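Local atomic coordinates of urea carboxylase (Thermus thermophilus, PDB entry 3OEP), a protein that is of unknown function but is a KipI-KipA homologue with cyclophilin-like domains, once wrongly annotated as an allophanate hydrolase. Residues A[21-25]-A[41-46]; A[248-253]-A[457-461]; A[309-314]-A[377-383]. One frame throughout, in Å; residues are numbered along the deposited sequence.

Contact 1 (A[21-25]-A[41-46]); sequences ALALA and PAYGVL
Val45 O accepts a hydrogen bond from Ala42 N at 2.9 Å, the return bond of a β-hairpin whose type II' turn, Ala42 to Val45, is closed by Val45 N to Ala42 O; from the helix, Ala21 CB sits 3.8 Å from that same Val45 O. The turn joins strands 36-42 and 45-50. Helix 15-30 packs on it as the helix of a split β-α-β crossover, in which strand 45-50 lies between the parallel strands 3-8 and 36-42. No hydrogen bond spans the two segments. The interface is apolar and shallow on the helix side, where Ala21 and Ala25, one turn apart, let the backbone come close to the strands. Leu46 has its CG anti to the backbone N (chi1 177°), and its two methyls straddle the helix surface: CD1 rests 3.7 Å from Ala25 CB, while CD2 lies equally close to Leu24 CB. The Pro41 ring lies against Ala25 CB through its CG. At the turn, Tyr43 O is hydrogen-bonded to Asn18 ND2, about one helical turn before Ala21. Leu22 crosses the proline at about a right angle, pressing its CD1 methyl to within 3.5 Å of Pro41 CB, tighter than a usual carbon contact.

Contact 2 (A[248-253]-A[457-461]); sequences ARSGPL and LADKG
Ser250 and Ala458 come together where the loop before helix 255-264 meets a type I β-turn, Leu457 to Lys460, in the loop between strands 454-456 and 463-465. Both loops belong to the region assigned to the carboxyltransferase A and B family, of cyclophilin-like type. Backbone hydrogen bonding centres on Ala458 O. Ser250 N donates to Ala458 O over 3.0 Å with an N-H...O angle of 156°, approaching from above the carbonyl plane, 52° out of it. The same Ala458 O receives a water proton at 2.8 Å, and this water in turn accepts Arg249 N at 2.9 Å, so the water bridges Arg249 N to the carbonyl that Ser250 N binds directly. Lys460 NZ adds only a weak bond to the water; its stronger partner is Thr440 OG1.

Among the charged and polar side chains, Asp459 directs OD2 at the backbone of the facing loop, 3.3 Å from Ser250 CA, while its OD1 forms a salt bridge with Arg420. Arg420 also donates to Gly251 O, which links the two loops a second time. Ser250 OG bonds to Pro351 O. The guanidinium of Arg249 leads off to a salt bridge with Glu49, connecting this junction to the N-terminal part of the chain.

Apolar contacts flank the polar centre. Leu253 and Leu457 cross at about a right angle, and Leu253 CD1 also lies 3.9 Å from Ala458 CB. A methyl-to-carbonyl contact completes the junction: Ala248 CB rests over the mouth of the turn, 3.6 Å from both Ala458 O and Lys460 O.

Contact 3 (A[309-314]-A[377-383]); sequences PGQSFL and PGRAFPQ
Gln311 and Ala380 form a non-hydrogen-bonded antiparallel pair, their CA atoms 4.2 Å apart, where residues 377-383 run alongside the edge strand 311-315. The hydrogen bonds lie on the flanking residues. Phe381 N donates to Gly310 O at 3.0 Å, nearly in line with the carbonyl bond, and Ser312 N donates to Arg379 O at 2.9 Å with an N-H...O angle of 164°. Further along, Gly378 N makes a weaker, bent bond to Ser312 O. At the bridge itself, CA-H...O contacts run from Ala380 CA to Gly310 O and from Gln311 CA to Arg379 O.

One side chain adds to these backbone bonds. Ser312 OG stands between its own amide and carbonyl carbon (chi1 74°), which turns it toward the facing chain, where it accepts Arg379 N at 3.0 Å. Ser312 therefore holds Arg379 through both its main chain and its hydroxyl.

Van der Waals packing finishes both ends. Pro377 CB lies against the backbone at Leu314, 3.6 Å from its N. At the other end the Gln383 side chain crosses that of Pro309 at about a right angle, NE2 standing 3.5 Å from Pro309 CB and donating elsewhere to Gly295 O.

Gly310 and Gln311 both face Phe293 in a G1 β-bulge, and Gly310, at phi 102°, has the positive phi of the first residue of the bulge. Strand 311-315 thus lies between strand 289-295 and residues 377-383, while Phe381 and Gln383 touch Leu260 of helix 255-264.

From the N terminus, contact 1 comes first and closes a short loop of 15 residues, bringing helix 15-30 onto the hairpin it leads into; this is complete long before the next begins. Contact 2 opens at residues 248-253 and closes only at 457-461, enclosing some two hundred residues and joining the approach to helix 255-264 to the seven-stranded sheet that contains strand 454-456. Contact 3 is nested within that long loop, bringing the connection between strands 366-368 and 390-396 back along an outer strand of a five-stranded sheet. Contacts 1 and 3 lie on opposite sides of the chain's centre, their centres about 46 Å apart, with contact 2 near the middle.

Contact 1 (A[21-25]-A[41-46])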
loop_
_atom_site.group_PDB
_atom_site.type_symbol
_atom_site.label_atom_id
_atom_site.label_comp_id
_atom_site.label_asym_id
_atom_site.label_seq_id
_atom_site.Cartn_x
_atom_site.Cartn_y
_atom_site.Cartn_z
ATOM N N ALA A 21 -17.166 1.441 -15.445
ATOM C CA ALA A 21 -16.493 1.247 -14.152
ATOM C C ALA A 21 -16.209 2.588 -13.482
ATOM O O ALA A 21 -16.373 2.737 -12.263
ATOM C CB ALA A 21 -15.208 0.463 -14.327
ATOM N N LEU A 22 -15.796 3.561 -14.289
ATOM C CA LEU A 22 -15.491 4.907 -13.794
ATOM C C LEU A 22 -16.722 5.644 -13.295
ATOM O O LEU A 22 -16.667 6.294 -12.251
ATOM C CB LEU A 22 -14.802 5.747 -14.877
ATOM C CG LEU A 22 -13.291 5.939 -14.778
ATOM C CD1 LEU A 22 -12.549 4.665 -14.408
ATOM C CD2 LEU A 22 -12.766 6.507 -16.089
ATOM N N ALA A 23 -17.825 5.556 -14.043
ATOM C CA ALA A 23 -19.068 6.233 -13.669
ATOM C C ALA A 23 -19.544 5.749 -12.303
ATOM O O ALA A 23 -19.992 6.543 -11.462
ATOM C CB ALA A 23 -20.151 5.998 -14.723
ATOM N N LEU A 24 -19.440 4.440 -12.093
ATOM C CA LEU A 24 -19.850 3.832 -10.834
ATOM C C LEU A 24 -18.904 4.215 -9.702
ATOM O O LEU A 24 -19.356 4.614 -8.625
ATOM C CB LEU A 24 -19.950 2.310 -10.978
ATOM C CG LEU A 24 -21.074 1.841 -11.909
ATOM C CD1 LEU A 24 -21.021 0.336 -12.128
ATOM C CD2 LEU A 24 -22.434 2.259 -11.365
ATOM N N ALA A 25 -17.600 4.101 -9.937
ATOM C CA ALA A 25 -16.619 4.458 -8.916
ATOM C C ALA A 25 -16.758 5.924 -8.513
ATOM O O ALA A 25 -16.756 6.245 -7.325
ATOM C CB ALA A 25 -15.203 4.180 -9.396
ATOM N N PRO A 41 -11.443 1.570 -9.862
ATOM C CA PRO A 41 -11.630 1.166 -11.243
ATOM C C PRO A 41 -10.296 0.994 -11.971
ATOM O O PRO A 41 -9.347 1.738 -11.724
ATOM C CB PRO A 41 -12.419 2.331 -11.821
ATOM C CG PRO A 41 -11.834 3.530 -11.111
ATOM C CD PRO A 41 -11.434 3.044 -9.728
ATOM N N ALA A 42 -10.219 0.002 -12.846
ATOM C CA ALA A 42 -9.043 -0.201 -13.691
ATOM C C ALA A 42 -9.503 -0.929 -14.937
ATOM O O ALA A 42 -10.033 -2.037 -14.846
ATOM C CB ALA A 42 -7.996 -1.026 -12.967
ATOM N N TYR A 43 -9.348 -0.291 -16.094
ATOM C CA TYR A 43 -9.861 -0.833 -17.348
ATOM C C TYR A 43 -11.356 -1.136 -17.167
ATOM O O TYR A 43 -12.087 -0.277 -16.678
ATOM C CB TYR A 43 -9.045 -2.050 -17.785
ATOM C CG TYR A 43 -7.566 -1.787 -17.750
ATOM C CD1 TYR A 43 -6.938 -1.114 -18.787
ATOM C CD2 TYR A 43 -6.795 -2.194 -16.662
ATOM C CE1 TYR A 43 -5.576 -0.855 -18.745
ATOM C CE2 TYR A 43 -5.440 -1.943 -16.615
ATOM C CZ TYR A 43 -4.839 -1.275 -17.660
ATOM O OH TYR A 43 -3.490 -1.044 -17.600
ATOM N N GLY A 44 -11.813 -2.335 -17.521
ATOM C CA GLY A 44 -13.234 -2.664 -17.395
ATOM C C GLY A 44 -13.651 -3.236 -16.051
ATOM O O GLY A 44 -14.742 -3.769 -15.929
ATOM N N VAL A 45 -12.793 -3.120 -15.038
ATOM C CA VAL A 45 -13.034 -3.752 -13.745
ATOM C C VAL A 45 -13.248 -2.708 -12.658
ATOM O O VAL A 45 -12.550 -1.686 -12.620
ATOM C CB VAL A 45 -11.841 -4.635 -13.345
ATOM C CG1 VAL A 45 -12.095 -5.311 -12.009
ATOM C CG2 VAL A 45 -11.565 -5.671 -14.427
ATOM N N LEU A 46 -14.200 -2.979 -11.766
ATOM C CA LEU A 46 -14.398 -2.170 -10.570
ATOM C C LEU A 46 -14.294 -3.080 -9.357
ATOM O O LEU A 46 -15.026 -4.061 -9.255
ATOM C CB LEU A 46 -15.769 -1.484 -10.605
ATOM C CG LEU A 46 -16.161 -0.647 -9.387
ATOM C CD1 LEU A 46 -15.156 0.472 -9.136
ATOM C CD2 LEU A 46 -17.569 -0.089 -9.572
#

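Contact 2 (A[248-253]-A[457-461])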
loop_
_atom_site.group_PDB
_atom_site.type_symbol
_atom_site.label_atom_id
_atom_site.label_comp_id
_atom_site.label_asym_id
_atom_site.label_seq_id
_atom_site.Cartn_x
_atom_site.Cartn_y
_atom_site.Cartn_z
ATOM N N ALA A 248 -2.102 3.161 -0.707
ATOM C CA ALA A 248 -2.294 1.910 0.026
ATOM C C ALA A 248 -3.166 2.115 1.261
ATOM O O ALA A 248 -3.291 3.230 1.769
ATOM C CB ALA A 248 -0.936 1.330 0.435
ATOM N N ARG A 249 -3.756 1.024 1.744
ATOM C CA ARG A 249 -4.528 1.040 2.979
ATOM C C ARG A 249 -3.649 1.476 4.149
ATOM O O ARG A 249 -4.060 2.287 4.980
ATOM C CB ARG A 249 -5.083 -0.359 3.256
ATOM C CG ARG A 249 -5.822 -0.518 4.575
ATOM C CD ARG A 249 -6.962 0.466 4.734
ATOM N NE ARG A 249 -7.673 0.667 3.483
ATOM C CZ ARG A 249 -8.470 -0.225 2.904
ATOM N NH1 ARG A 249 -8.688 -1.417 3.458
ATOM N NH2 ARG A 249 -9.049 0.076 1.744
ATOM N N SER A 250 -2.441 0.920 4.205
ATOM C CA SER A 250 -1.517 1.178 5.303
ATOM C C SER A 250 -2.198 0.824 6.637
ATOM O O SER A 250 -2.971 -0.128 6.700
ATOM C CB SER A 250 -1.011 2.625 5.250
ATOM O OG SER A 250 0.008 2.867 6.211
ATOM N N GLY A 251 -1.931 1.580 7.697
ATOM C CA GLY A 251 -2.442 1.227 9.013
ATOM C C GLY A 251 -1.605 0.124 9.645
ATOM O O GLY A 251 -0.532 -0.210 9.143
ATOM N N PRO A 252 -2.093 -0.462 10.746
ATOM C CA PRO A 252 -1.286 -1.467 11.444
ATOM C C PRO A 252 -1.315 -2.804 10.718
ATOM O O PRO A 252 -2.353 -3.184 10.173
ATOM C CB PRO A 252 -1.964 -1.571 12.812
ATOM C CG PRO A 252 -3.389 -1.203 12.550
ATOM C CD PRO A 252 -3.405 -0.260 11.388
ATOM N N LEU A 253 -0.186 -3.504 10.701
ATOM C CA LEU A 253 -0.111 -4.802 10.025
ATOM C C LEU A 253 -0.737 -5.912 10.876
ATOM O O LEU A 253 -1.235 -6.908 10.339
ATOM C CB LEU A 253 1.333 -5.143 9.657
ATOM C CG LEU A 253 1.497 -5.938 8.362
ATOM C CD1 LEU A 253 1.112 -5.063 7.162
ATOM C CD2 LEU A 253 2.915 -6.465 8.214
ATOM N N LEU A 457 -0.315 -7.627 1.661
ATOM C CA LEU A 457 -0.755 -7.054 2.939
ATOM C C LEU A 457 -0.997 -5.539 2.803
ATOM O O LEU A 457 -1.078 -5.017 1.686
ATOM C CB LEU A 457 0.258 -7.394 4.047
ATOM C CG LEU A 457 0.555 -8.878 4.302
ATOM C CD1 LEU A 457 1.618 -9.030 5.395
ATOM C CD2 LEU A 457 -0.702 -9.658 4.673
ATOM N N ALA A 458 -1.130 -4.842 3.934
ATOM C CA ALA A 458 -1.619 -3.460 3.963
ATOM C C ALA A 458 -0.884 -2.446 3.086
ATOM O O ALA A 458 -1.503 -1.495 2.624
ATOM C CB ALA A 458 -1.672 -2.947 5.406
ATOM N N ASP A 459 0.415 -2.632 2.856
ATOM C CA ASP A 459 1.181 -1.674 2.045
ATOM C C ASP A 459 1.351 -2.144 0.601
ATOM O O ASP A 459 2.164 -1.595 -0.140
ATOM C CB ASP A 459 2.560 -1.376 2.669
ATOM C CG ASP A 459 2.497 -0.341 3.797
ATOM O OD1 ASP A 459 3.574 0.074 4.285
ATOM O OD2 ASP A 459 1.388 0.062 4.198
ATOM N N LYS A 460 0.582 -3.156 0.206
ATOM C CA LYS A 460 0.557 -3.616 -1.178
ATOM C C LYS A 460 0.250 -2.458 -2.127
ATOM O O LYS A 460 -0.469 -1.522 -1.770
ATOM C CB LYS A 460 -0.509 -4.696 -1.359
ATOM C CG LYS A 460 -1.937 -4.166 -1.234
ATOM C CD LYS A 460 -2.959 -5.287 -1.173
ATOM C CE LYS A 460 -4.355 -4.746 -0.920
ATOM N NZ LYS A 460 -4.731 -3.583 -1.787
ATOM N N GLY A 461 0.798 -2.536 -3.338
ATOM C CA GLY A 461 0.415 -1.629 -4.412
ATOM C C GLY A 461 -1.060 -1.823 -4.728
ATOM O O GLY A 461 -1.595 -2.914 -4.541
HETATM O O HOH W 1 -3.657 -1.731 0.867
#

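Contact 3 (A[309-314]-A[377-383])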
loop_
_atom_site.group_PDB
_atom_site.type_symbol
_atom_site.label_atom_id
_atom_site.label_comp_id
_atom_site.label_asym_id
_atom_site.label_seq_id
_atom_site.Cartn_x
_atom_site.Cartn_y
_atom_site.Cartn_z
ATOM N N PRO A 309 3.871 -7.921 26.597
ATOM C CA PRO A 309 2.819 -7.235 25.858
ATOM C C PRO A 309 1.438 -7.512 26.439
ATOM O O PRO A 309 1.216 -8.565 27.047
ATOM C CB PRO A 309 2.955 -7.794 24.431
ATOM C CG PRO A 309 3.639 -9.100 24.587
ATOM C CD PRO A 309 4.511 -8.987 25.804
ATOM N N GLY A 310 0.537 -6.551 26.264
ATOM C CA GLY A 310 -0.838 -6.662 26.713
ATOM C C GLY A 310 -1.140 -5.909 27.992
ATOM O O GLY A 310 -2.126 -6.205 28.662
ATOM N N GLN A 311 -0.308 -4.933 28.346
ATOM C CA GLN A 311 -0.576 -4.148 29.541
ATOM C C GLN A 311 -0.106 -2.710 29.426
ATOM O O GLN A 311 0.743 -2.377 28.583
ATOM C CB GLN A 311 0.046 -4.822 30.774
ATOM C CG GLN A 311 1.563 -4.852 30.789
ATOM C CD GLN A 311 2.117 -5.775 31.866
ATOM O OE1 GLN A 311 2.169 -6.991 31.690
ATOM N NE2 GLN A 311 2.534 -5.197 32.983
ATOM N N SER A 312 -0.688 -1.866 30.276
ATOM C CA SER A 312 -0.316 -0.462 30.357
ATOM C C SER A 312 0.540 -0.221 31.591
ATOM O O SER A 312 0.514 -1.002 32.551
ATOM C CB SER A 312 -1.551 0.443 30.376
ATOM O OG SER A 312 -2.216 0.394 31.621
ATOM N N PHE A 313 1.288 0.873 31.557
ATOM C CA PHE A 313 2.269 1.158 32.588
ATOM C C PHE A 313 2.517 2.653 32.682
ATOM O O PHE A 313 2.223 3.400 31.746
ATOM C CB PHE A 313 3.580 0.413 32.286
ATOM C CG PHE A 313 4.145 0.691 30.917
ATOM C CD1 PHE A 313 3.745 -0.061 29.818
ATOM C CD2 PHE A 313 5.090 1.692 30.729
ATOM C CE1 PHE A 313 4.267 0.189 28.556
ATOM C CE2 PHE A 313 5.617 1.947 29.464
ATOM C CZ PHE A 313 5.203 1.193 28.380
ATOM N N LEU A 314 3.053 3.079 33.823
ATOM C CA LEU A 314 3.464 4.462 34.006
ATOM C C LEU A 314 4.876 4.600 33.443
ATOM O O LEU A 314 5.760 3.795 33.730
ATOM C CB LEU A 314 3.405 4.858 35.489
ATOM C CG LEU A 314 3.521 6.347 35.874
ATOM C CD1 LEU A 314 4.932 6.859 35.688
ATOM C CD2 LEU A 314 2.535 7.235 35.117
ATOM N N PRO A 377 -2.663 3.749 35.026
ATOM C CA PRO A 377 -1.832 2.674 34.491
ATOM C C PRO A 377 -2.199 1.324 35.103
ATOM O O PRO A 377 -3.007 1.259 36.035
ATOM C CB PRO A 377 -0.425 3.082 34.926
ATOM C CG PRO A 377 -0.638 3.766 36.224
ATOM C CD PRO A 377 -1.961 4.496 36.087
ATOM N N GLY A 378 -1.608 0.259 34.572
ATOM C CA GLY A 378 -1.745 -1.072 35.147
ATOM C C GLY A 378 -2.919 -1.892 34.653
ATOM O O GLY A 378 -3.276 -2.887 35.285
ATOM N N ARG A 379 -3.535 -1.487 33.542
ATOM C CA ARG A 379 -4.558 -2.314 32.906
ATOM C C ARG A 379 -3.867 -3.451 32.173
ATOM O O ARG A 379 -2.730 -3.309 31.733
ATOM C CB ARG A 379 -5.390 -1.527 31.898
ATOM C CG ARG A 379 -6.315 -0.478 32.485
ATOM C CD ARG A 379 -7.640 -0.422 31.717
ATOM N NE ARG A 379 -8.205 0.929 31.683
ATOM C CZ ARG A 379 -8.429 1.655 30.583
ATOM N NH1 ARG A 379 -8.160 1.182 29.369
ATOM N NH2 ARG A 379 -8.945 2.873 30.700
ATOM N N ALA A 380 -4.558 -4.579 32.043
ATOM C CA ALA A 380 -4.039 -5.694 31.259
ATOM C C ALA A 380 -5.186 -6.469 30.635
ATOM O O ALA A 380 -6.240 -6.633 31.249
ATOM C CB ALA A 380 -3.178 -6.609 32.120
ATOM N N PHE A 381 -4.968 -6.935 29.407
ATOM C CA PHE A 381 -5.930 -7.776 28.696
ATOM C C PHE A 381 -5.150 -8.925 28.062
ATOM O O PHE A 381 -4.035 -8.718 27.583
ATOM C CB PHE A 381 -6.663 -6.962 27.629
ATOM C CG PHE A 381 -7.842 -7.671 27.021
ATOM C CD1 PHE A 381 -9.098 -7.597 27.614
ATOM C CD2 PHE A 381 -7.696 -8.419 25.858
ATOM C CE1 PHE A 381 -10.192 -8.257 27.055
ATOM C CE2 PHE A 381 -8.779 -9.080 25.293
ATOM C CZ PHE A 381 -10.031 -8.998 25.893
ATOM N N PRO A 382 -5.722 -10.142 28.055
ATOM C CA PRO A 382 -4.963 -11.260 27.509
ATOM C C PRO A 382 -4.793 -11.151 25.998
ATOM O O PRO A 382 -5.731 -10.777 25.295
ATOM C CB PRO A 382 -5.830 -12.475 27.866
ATOM C CG PRO A 382 -7.217 -11.922 27.911
ATOM C CD PRO A 382 -7.045 -10.574 28.547
ATOM N N GLN A 383 -3.601 -11.454 25.506
ATOM C CA GLN A 383 -3.392 -11.546 24.070
ATOM C C GLN A 383 -3.609 -12.976 23.632
ATOM O O GLN A 383 -3.237 -13.911 24.342
ATOM C CB GLN A 383 -1.975 -11.137 23.693
ATOM C CG GLN A 383 -1.607 -9.751 24.114
ATOM C CD GLN A 383 -0.472 -9.197 23.281
ATOM O OE1 GLN A 383 -0.539 -8.067 22.806
ATOM N NE2 GLN A 383 0.566 -10.003 23.077
#